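Long-range contacts in Exo-1,5-alpha-L-arabinofuranobiosidase (Gibberella zeae, PDB 2YDP), which probably hydrolyses alpha-L-arabinofuranosidic linkages, acting as an exo-enzyme that releases arabinobiose units from 1,5-linked arabinan: residues S117-E122 with T152-P157; V226-G231 with G274-V279. The protein carries 1 engineered substitution. All coordinates share one frame; numbering follows the deposited sequence.

Interaction 1 (S117-E122 with T152-P157). With EDG (1,4-dideoxy-1,4-imino-L-arabinitol), chain D; AHR (alpha-L-arabinofuranose), chain E.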
loop_
_atom_site.group_PDB
_atom_site.type_symbol
_atom_site.label_atom_id
_atom_site.label_comp_id
_atom_site.label_asym_id
_atom_site.label_seq_id
_atom_site.Cartn_x
_atom_site.Cartn_y
_atom_site.Cartn_z
ATOM N N SER A 117 5.178 -8.511 20.179
ATOM C CA SER A 117 4.351 -9.626 20.672
ATOM C C SER A 117 2.916 -9.617 20.140
ATOM O O SER A 117 2.250 -10.655 20.154
ATOM C CB SER A 117 4.332 -9.655 22.211
ATOM O OG SER A 117 3.899 -8.409 22.722
ATOM N N GLU A 118 2.432 -8.461 19.673
ATOM C CA GLU A 118 1.055 -8.357 19.160
ATOM C C GLU A 118 0.939 -7.420 17.950
ATOM O O GLU A 118 1.848 -6.646 17.679
ATOM C CB GLU A 118 0.106 -7.855 20.252
ATOM C CG GLU A 118 0.055 -8.760 21.490
ATOM C CD GLU A 118 -0.999 -8.346 22.478
ATOM O OE1 GLU A 118 -2.204 -8.526 22.163
ATOM O OE2 GLU A 118 -0.609 -7.842 23.560
ATOM N N THR A 119 -0.181 -7.504 17.239
ATOM C CA THR A 119 -0.434 -6.667 16.049
ATOM C C THR A 119 -1.870 -6.161 16.157
ATOM O O THR A 119 -2.779 -6.895 16.548
ATOM C CB THR A 119 -0.227 -7.426 14.699
ATOM O OG1 THR A 119 -0.810 -8.742 14.781
ATOM C CG2 THR A 119 1.279 -7.559 14.320
ATOM N N LEU A 120 -2.059 -4.892 15.804
ATOM C CA LEU A 120 -3.347 -4.274 15.918
ATOM C C LEU A 120 -3.592 -3.217 14.855
ATOM O O LEU A 120 -3.089 -2.110 14.953
ATOM C CB LEU A 120 -3.465 -3.643 17.295
ATOM C CG LEU A 120 -4.803 -3.003 17.696
ATOM C CD1 LEU A 120 -6.045 -3.831 17.313
ATOM C CD2 LEU A 120 -4.773 -2.735 19.196
ATOM N N ILE A 121 -4.402 -3.547 13.868
ATOM C CA ILE A 121 -4.751 -2.575 12.835
ATOM C C ILE A 121 -5.732 -1.565 13.406
ATOM O O ILE A 121 -6.771 -1.944 13.961
ATOM C CB ILE A 121 -5.262 -3.239 11.509
ATOM C CG1 ILE A 121 -4.179 -4.133 10.884
ATOM C CG2 ILE A 121 -5.613 -2.166 10.488
ATOM C CD1 ILE A 121 -4.728 -5.045 9.786
ATOM N N GLU A 122 -5.364 -0.289 13.272
ATOM C CA GLU A 122 -6.093 0.873 13.818
ATOM C C GLU A 122 -6.474 1.833 12.698
ATOM O O GLU A 122 -5.856 1.820 11.648
ATOM C CB GLU A 122 -5.154 1.676 14.735
ATOM C CG GLU A 122 -4.385 0.874 15.781
ATOM C CD GLU A 122 -5.255 0.563 16.997
ATOM O OE1 GLU A 122 -6.297 -0.098 16.809
ATOM O OE2 GLU A 122 -4.905 0.977 18.135
ATOM N N THR A 152 0.105 -15.729 14.522
ATOM C CA THR A 152 -1.226 -15.255 14.158
ATOM C C THR A 152 -1.341 -13.720 13.916
ATOM O O THR A 152 -2.388 -13.131 14.218
ATOM C CB THR A 152 -2.256 -15.687 15.250
ATOM O OG1 THR A 152 -1.906 -15.071 16.491
ATOM C CG2 THR A 152 -2.286 -17.178 15.419
ATOM N N PRO A 153 -0.296 -13.069 13.346
ATOM C CA PRO A 153 -0.401 -11.602 13.182
ATOM C C PRO A 153 -1.346 -11.159 12.055
ATOM O O PRO A 153 -1.787 -11.977 11.239
ATOM C CB PRO A 153 1.034 -11.173 12.859
ATOM C CG PRO A 153 1.590 -12.350 12.158
ATOM C CD PRO A 153 1.025 -13.549 12.930
ATOM N N VAL A 154 -1.674 -9.863 12.057
ATOM C CA VAL A 154 -2.390 -9.242 10.959
ATOM C C VAL A 154 -1.516 -8.134 10.469
ATOM O O VAL A 154 -0.719 -7.610 11.259
ATOM C CB VAL A 154 -3.782 -8.681 11.354
ATOM C CG1 VAL A 154 -4.730 -9.878 11.677
ATOM C CG2 VAL A 154 -3.689 -7.663 12.506
ATOM N N TRP A 155 -1.659 -7.785 9.184
ATOM C CA TRP A 155 -0.754 -6.828 8.565
ATOM C C TRP A 155 -1.400 -6.020 7.434
ATOM O O TRP A 155 -2.381 -6.464 6.837
ATOM C CB TRP A 155 0.397 -7.569 7.867
ATOM C CG TRP A 155 1.047 -8.775 8.471
ATOM C CD1 TRP A 155 0.725 -10.055 8.230
ATOM C CD2 TRP A 155 2.243 -8.799 9.276
ATOM N NE1 TRP A 155 1.637 -10.896 8.828
ATOM C CE2 TRP A 155 2.562 -10.146 9.500
ATOM C CE3 TRP A 155 3.062 -7.807 9.833
ATOM C CZ2 TRP A 155 3.684 -10.543 10.242
ATOM C CZ3 TRP A 155 4.149 -8.202 10.615
ATOM C CH2 TRP A 155 4.461 -9.554 10.795
ATOM N N GLU A 156 -0.765 -4.882 7.083
ATOM C CA GLU A 156 -0.834 -4.321 5.718
ATOM C C GLU A 156 -2.248 -3.845 5.279
ATOM O O GLU A 156 -2.769 -4.293 4.252
ATOM C CB GLU A 156 -0.260 -5.350 4.708
ATOM C CG GLU A 156 1.267 -5.534 4.837
ATOM C CD GLU A 156 1.801 -6.951 4.572
ATOM O OE1 GLU A 156 1.039 -7.903 4.311
ATOM O OE2 GLU A 156 3.036 -7.093 4.682
ATOM N N PRO A 157 -2.862 -2.915 6.037
ATOM C CA PRO A 157 -4.182 -2.415 5.661
ATOM C C PRO A 157 -4.208 -1.578 4.386
ATOM O O PRO A 157 -3.239 -0.832 4.076
ATOM C CB PRO A 157 -4.567 -1.525 6.850
ATOM C CG PRO A 157 -3.200 -1.036 7.380
ATOM C CD PRO A 157 -2.333 -2.245 7.254
HETATM O "O2'" EDG D . 2.086 -10.136 3.540
HETATM C "C2'" EDG D . 3.344 -10.627 4.035
HETATM C "C1'" EDG D . 4.495 -9.882 3.347
HETATM N "N4'" EDG D . 5.066 -9.059 4.389
HETATM C "C3'" EDG D . 3.484 -10.318 5.522
HETATM O "O3'" EDG D . 3.314 -11.509 6.301
HETATM C "C4'" EDG D . 4.877 -9.725 5.676
HETATM C "C5'" EDG D . 4.976 -8.780 6.874
HETATM O "O5'" EDG D . 6.353 -8.574 7.185
HETATM O O5 AHR E . 6.302 -3.624 7.154
HETATM C C5 AHR E . 7.326 -4.126 7.997
HETATM C C4 AHR E . 7.563 -5.590 7.663
HETATM O O4 AHR E . 6.408 -6.358 7.991
HETATM C C3 AHR E . 8.641 -6.290 8.505
HETATM O O3 AHR E . 9.986 -5.958 8.114
HETATM C C2 AHR E . 8.336 -7.751 8.273
HETATM O O2 AHR E . 8.772 -8.560 9.385
HETATM C C1 AHR E . 6.819 -7.717 8.211
#

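Interaction 2 (V226-G231 with G274-V279). Engineered in segment 226-231: Ala228 (natural residue Glu).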
loop_
_atom_site.group_PDB
_atom_site.type_symbol
_atom_site.label_atom_id
_atom_site.label_comp_id
_atom_site.label_asym_id
_atom_site.label_seq_id
_atom_site.Cartn_x
_atom_site.Cartn_y
_atom_site.Cartn_z
ATOM N N VAL A 226 -4.709 -6.679 -6.505
ATOM C CA VAL A 226 -3.337 -7.107 -6.766
ATOM C C VAL A 226 -2.675 -7.527 -5.450
ATOM O O VAL A 226 -2.870 -6.883 -4.408
ATOM C CB VAL A 226 -2.531 -5.956 -7.458
ATOM C CG1 VAL A 226 -1.038 -6.300 -7.565
ATOM C CG2 VAL A 226 -3.098 -5.616 -8.878
ATOM N N TYR A 227 -1.881 -8.602 -5.493
ATOM C CA TYR A 227 -1.222 -9.119 -4.292
ATOM C C TYR A 227 0.027 -9.891 -4.681
ATOM O O TYR A 227 0.234 -10.148 -5.874
ATOM C CB TYR A 227 -2.168 -10.027 -3.504
ATOM C CG TYR A 227 -2.723 -11.205 -4.278
ATOM C CD1 TYR A 227 -3.790 -11.029 -5.153
ATOM C CD2 TYR A 227 -2.177 -12.496 -4.130
ATOM C CE1 TYR A 227 -4.316 -12.078 -5.863
ATOM C CE2 TYR A 227 -2.684 -13.562 -4.850
ATOM C CZ TYR A 227 -3.761 -13.340 -5.719
ATOM O OH TYR A 227 -4.355 -14.366 -6.435
ATOM N N ALA A 228 0.861 -10.218 -3.689
ATOM C CA ALA A 228 2.061 -11.041 -3.910
ATOM C C ALA A 228 1.715 -12.431 -3.356
ATOM O O ALA A 228 1.318 -12.589 -2.202
ATOM C CB ALA A 228 3.291 -10.423 -3.219
ATOM N N TYR A 229 1.809 -13.424 -4.222
ATOM C CA TYR A 229 1.400 -14.788 -3.897
ATOM C C TYR A 229 2.624 -15.541 -3.397
ATOM O O TYR A 229 3.320 -16.222 -4.147
ATOM C CB TYR A 229 0.794 -15.413 -5.167
ATOM C CG TYR A 229 0.412 -16.903 -5.121
ATOM C CD1 TYR A 229 0.493 -17.640 -3.948
ATOM C CD2 TYR A 229 -0.082 -17.533 -6.282
ATOM C CE1 TYR A 229 0.121 -19.023 -3.917
ATOM C CE2 TYR A 229 -0.461 -18.896 -6.273
ATOM C CZ TYR A 229 -0.343 -19.623 -5.107
ATOM O OH TYR A 229 -0.709 -20.942 -5.088
ATOM N N GLY A 230 2.905 -15.369 -2.116
ATOM C CA GLY A 230 3.924 -16.155 -1.419
ATOM C C GLY A 230 3.688 -17.647 -1.505
ATOM O O GLY A 230 2.603 -18.142 -1.190
ATOM N N GLY A 231 4.703 -18.366 -1.951
ATOM C CA GLY A 231 4.593 -19.798 -2.139
ATOM C C GLY A 231 4.042 -20.150 -3.499
ATOM O O GLY A 231 3.758 -21.331 -3.747
ATOM N N GLY A 274 6.847 -9.562 -5.332
ATOM C CA GLY A 274 6.985 -8.928 -4.058
ATOM C C GLY A 274 6.204 -7.634 -3.907
ATOM O O GLY A 274 6.065 -6.835 -4.862
ATOM N N SER A 275 5.691 -7.447 -2.702
ATOM C CA SER A 275 5.124 -6.172 -2.250
ATOM C C SER A 275 4.623 -5.214 -3.347
ATOM O O SER A 275 5.179 -4.115 -3.531
ATOM C CB SER A 275 6.115 -5.466 -1.323
ATOM O OG SER A 275 7.290 -5.073 -2.058
ATOM N N PRO A 276 3.513 -5.588 -4.008
ATOM C CA PRO A 276 3.068 -4.761 -5.125
ATOM C C PRO A 276 2.148 -3.594 -4.741
ATOM O O PRO A 276 1.660 -3.509 -3.612
ATOM C CB PRO A 276 2.386 -5.755 -6.061
ATOM C CG PRO A 276 1.814 -6.833 -5.115
ATOM C CD PRO A 276 2.754 -6.842 -3.897
ATOM N N TYR A 277 1.922 -2.724 -5.712
ATOM C CA TYR A 277 1.036 -1.590 -5.567
ATOM C C TYR A 277 0.397 -1.241 -6.923
ATOM O O TYR A 277 1.121 -1.094 -7.914
ATOM C CB TYR A 277 1.819 -0.395 -5.045
ATOM C CG TYR A 277 0.902 0.620 -4.395
ATOM C CD1 TYR A 277 0.165 1.527 -5.172
ATOM C CD2 TYR A 277 0.755 0.658 -2.990
ATOM C CE1 TYR A 277 -0.701 2.456 -4.554
ATOM C CE2 TYR A 277 -0.124 1.588 -2.367
ATOM C CZ TYR A 277 -0.837 2.463 -3.171
ATOM O OH TYR A 277 -1.688 3.371 -2.606
ATOM N N VAL A 278 -0.939 -1.122 -6.965
ATOM C CA VAL A 278 -1.668 -0.822 -8.215
ATOM C C VAL A 278 -2.405 0.539 -8.146
ATOM O O VAL A 278 -2.926 0.900 -7.094
ATOM C CB VAL A 278 -2.668 -1.942 -8.604
ATOM C CG1 VAL A 278 -3.871 -2.039 -7.602
ATOM C CG2 VAL A 278 -3.211 -1.673 -10.010
ATOM N N VAL A 279 -2.365 1.317 -9.224
ATOM C CA VAL A 279 -3.284 2.455 -9.426
ATOM C C VAL A 279 -3.817 2.351 -10.841
ATOM O O VAL A 279 -3.306 1.568 -11.637
ATOM C CB VAL A 279 -2.580 3.832 -9.273
ATOM C CG1 VAL A 279 -2.169 4.084 -7.783
ATOM C CG2 VAL A 279 -1.332 3.929 -10.202
#

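Interaction 1 (S117-E122 with T152-P157)
Thr119 reaches across to Val154, whose backbone N donates to Thr119 OG1 at 3.1 Å in a nearly straight bond (161° at the hydrogen). A chi1 of 43° tucks OG1 between the two backbone arms of its own residue and leaves it facing that N-H; OG1 also bonds to Gly143 O. Threonine suits the place: one small branched residue offers a hydroxyl to a buried N-H and a methyl to Pro153 CB. Further along, Ile121 divides its two branches. CG1 lies 3.9 Å from Val154 CG2, while CG2 packs 3.8 Å from Pro157 CB. The looser side is at the partly exposed chain ends, Ser117 and Glu118 before Thr119, and Thr152. The ligand-facing side is another buried, well-packed face: the Trp155 ring has Pro153 CB over one face near the rim and EDG C5' centred 3.5 Å above the other, and Glu156 OE1 accepts a hydrogen bond from EDG O2' at 2.6 Å. In this six-bladed beta-propeller, strands 119-122 and 154-157, inclined by 28°, join the third strand of one blade to the first of the next, with strand 105-111 beside Thr119, Ile121 and Pro157, and Tyr170 of strand 165-172 against Ile121 and Val154.

Interaction 2 (V226-G231 with G274-V279)
Tyr227 OH is gripped by two groups, Tyr203 OH and Arg248 NE, which hold the ring on the far side of its strand while the backbone of Tyr227 receives Pro276 from the neighbouring blade. In this six-bladed beta-propeller the contact joins the second strand of one four-stranded blade (223-230) to the approach and start of the innermost strand of the next (277-281); the touching parts run in nearly opposite directions, 172° apart. The side-chain contacts are apolar, and part of the proline ring rests on backbone. Proline fits because its compact, puckered ring presents CB, CG and CD to the strand: CB lies 3.8 Å from Val226 CG1, CG is 3.6 Å from the carbonyl carbon of Tyr227, and CD meets Ala228 CB. Val226, with CG1 anti to the backbone N (chi1 172°), spreads its two methyls over two partners, sending CG2 to the branched Val278. Strands 245-250 and 289-293 border this patch, through Val245 and Tyr247 at Val226 and through Ile290 and Val292 at Val278. Ahead of Pro276 the chain bends at Gly274, whose positive phi (88°) glycine adopts readily, and at Ser275, whose OG bonds Thr324 N outside the contact. Ala228 is an engineered residue, glutamate in the natural sequence. Its methyl faces the bend, with CB 3.9 Å from Ser275 N and 3.7 Å from Pro276 CD.

How the interactions relate
Both contacts are buried seams between successive blades, but they involve different pairs of blades and do not touch: their centres are 18 Å apart and their nearest atoms about 7 Å. Each uses the first strand of the later blade. Interaction 1 meets it with a third strand and interaction 2 with a second, which explains why the chains run roughly alike in one and oppositely in the other. Interaction 2 lies nearer the centre of the chain, yet it is interaction 1 that supplies direct ligand contacts. Chemically, interaction 1 mixes a threonine-to-backbone bond with apolar packing. Interaction 2 relies on apolar side chains between its segments, and Val278 N finds a comparable hydroxyl outside them, in Thr214.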